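Local coordinates for adhesion G-protein coupled receptor G6 (Danio rerio, PDB 6V55) that is an adhesion receptor of the G-protein coupled family, linked to myelination, whose extracellular region of several domains binds calcium and probably mediates adhesion and signalling, at residues 352-357 / 396-401. Numbering follows the deposited sequence.
Sequences TDEQTP and ITTTRQ
Thr356 and Thr399 meet at the tight end of this contact, where OG1 of Thr399 donates to OG1 of Thr356 at 2.9 Å. Thr356 OG1 in turn donates to Thr397 O, also at 2.9 Å, from above the carbonyl plane; Thr356 N adds a weak bond to Thr397 O at 3.4 Å. The relay begins at Gln401, whose OE1 is hydrogen-bonded to the Tyr403 hydroxyl and whose NE2 gives a nearly straight bond to Thr399 OG1 (3.0 Å, 167°). A chi1 of 52° sets Thr399 OG1 between its backbone N and carbonyl carbon, within range of both partners, while its CG2 packs on CG2 of Thr356 at 3.7 Å. With alanine at Thr356 both hydroxyl and CG2 go, which would probably leave the Thr399 hydroxyl without its acceptor, the Thr397 carbonyl with only the weak one of its two bonds from Thr356, and a gap beside Thr399 CG2. Asp353 and Thr399 form an antiparallel hydrogen-bonded pair (Asp353 N to Thr399 O 2.8 Å). Asp353 OD2 accepts from Gln355 N in an Asx turn and also pairs with Arg359; Ala361, starting helix 361-374, packs against Asp353 and Gln401. The other margin is looser: Glu354 CG merely lies alongside Thr398 OG1, its carboxylate runs on into solvent, and one water spans Glu354 O and Thr398 OG1. Thr352 OG1 and Arg400 NH1, 3.9 Å apart in the non-hydrogen-bonded pair, are joined by Asp439 OD2, hydrogen-bonded to Thr352 and salt-bridged to Arg400. Strands 342-353 and 399-410 here part into loops at one end of the SEA domain's antiparallel sheet.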
# COMPACT_ATOMS: atom_id res chain seq x y z
N THR A 352 34.97 -9.53 32.07
CA THR A 352 36.21 -10.10 32.62
C THR A 352 36.02 -10.40 34.10
O THR A 352 35.79 -9.49 34.90
CB THR A 352 37.42 -9.17 32.42
OG1 THR A 352 37.75 -9.14 31.04
CG2 THR A 352 38.61 -9.69 33.14
N ASP A 353 36.13 -11.67 34.46
CA ASP A 353 35.99 -12.13 35.83
C ASP A 353 37.39 -12.35 36.38
O ASP A 353 38.14 -13.16 35.84
CB ASP A 353 35.19 -13.44 35.88
CG ASP A 353 34.57 -13.71 37.25
OD1 ASP A 353 33.55 -14.42 37.30
OD2 ASP A 353 35.10 -13.24 38.28
N GLU A 354 37.72 -11.66 37.47
CA GLU A 354 39.00 -11.92 38.12
C GLU A 354 38.89 -12.89 39.28
O GLU A 354 39.93 -13.32 39.81
CB GLU A 354 39.62 -10.61 38.58
CG GLU A 354 40.45 -9.98 37.49
CD GLU A 354 40.82 -8.56 37.81
OE1 GLU A 354 42.03 -8.23 37.70
OE2 GLU A 354 39.90 -7.78 38.16
N GLN A 355 37.67 -13.26 39.65
CA GLN A 355 37.39 -14.23 40.70
C GLN A 355 36.58 -15.39 40.14
O GLN A 355 35.47 -15.66 40.61
CB GLN A 355 36.64 -13.55 41.85
CG GLN A 355 37.45 -12.46 42.52
CD GLN A 355 36.57 -11.47 43.23
OE1 GLN A 355 35.42 -11.79 43.57
NE2 GLN A 355 37.09 -10.26 43.45
N THR A 356 37.13 -16.04 39.10
CA THR A 356 36.43 -17.15 38.44
C THR A 356 36.13 -18.38 39.30
O THR A 356 34.99 -18.87 39.20
CB THR A 356 37.18 -17.53 37.15
OG1 THR A 356 37.60 -16.36 36.43
CG2 THR A 356 36.33 -18.39 36.26
N PRO A 357 37.03 -18.90 40.17
CA PRO A 357 36.65 -20.07 40.97
C PRO A 357 35.70 -19.82 42.13
O PRO A 357 35.24 -20.79 42.76
CB PRO A 357 37.99 -20.54 41.50
CG PRO A 357 38.75 -19.37 41.62
CD PRO A 357 38.50 -18.70 40.37
N ILE A 396 45.66 -17.40 35.70
CA ILE A 396 44.80 -18.53 35.38
C ILE A 396 43.41 -18.36 35.99
O ILE A 396 42.45 -18.99 35.52
CB ILE A 396 45.45 -19.86 35.81
CG1 ILE A 396 45.78 -19.83 37.31
CG2 ILE A 396 46.68 -20.21 34.95
CD1 ILE A 396 44.85 -20.68 38.12
N THR A 397 43.29 -17.55 37.02
CA THR A 397 42.02 -17.30 37.68
C THR A 397 41.29 -16.07 37.10
O THR A 397 40.21 -15.71 37.60
CB THR A 397 42.31 -17.19 39.19
OG1 THR A 397 41.23 -16.64 39.88
CG2 THR A 397 43.52 -16.29 39.45
N THR A 398 41.79 -15.50 36.00
CA THR A 398 41.09 -14.44 35.27
C THR A 398 40.60 -14.98 33.94
O THR A 398 41.40 -15.35 33.08
CB THR A 398 41.96 -13.20 35.04
OG1 THR A 398 42.21 -12.55 36.29
CG2 THR A 398 41.19 -12.21 34.14
N THR A 399 39.27 -15.02 33.79
CA THR A 399 38.62 -15.38 32.53
C THR A 399 37.95 -14.18 31.88
O THR A 399 37.42 -13.30 32.56
CB THR A 399 37.55 -16.44 32.71
OG1 THR A 399 36.64 -16.02 33.75
CG2 THR A 399 38.17 -17.70 33.09
N ARG A 400 37.96 -14.21 30.55
CA ARG A 400 37.06 -13.44 29.71
C ARG A 400 35.89 -14.34 29.36
O ARG A 400 36.08 -15.43 28.82
CB ARG A 400 37.75 -12.98 28.44
CG ARG A 400 36.82 -12.16 27.56
CD ARG A 400 37.47 -11.74 26.23
NE ARG A 400 38.92 -11.52 26.31
CZ ARG A 400 39.49 -10.41 26.79
NH1 ARG A 400 38.75 -9.41 27.25
NH2 ARG A 400 40.82 -10.31 26.82
N GLN A 401 34.68 -13.88 29.67
CA GLN A 401 33.47 -14.68 29.51
C GLN A 401 32.53 -13.95 28.56
O GLN A 401 32.39 -12.73 28.66
CB GLN A 401 32.80 -14.92 30.88
CG GLN A 401 33.68 -15.65 31.90
CD GLN A 401 32.97 -15.87 33.23
OE1 GLN A 401 31.75 -15.75 33.32
NE2 GLN A 401 33.74 -16.18 34.28
O HOH W 1 42.51 -13.23 38.91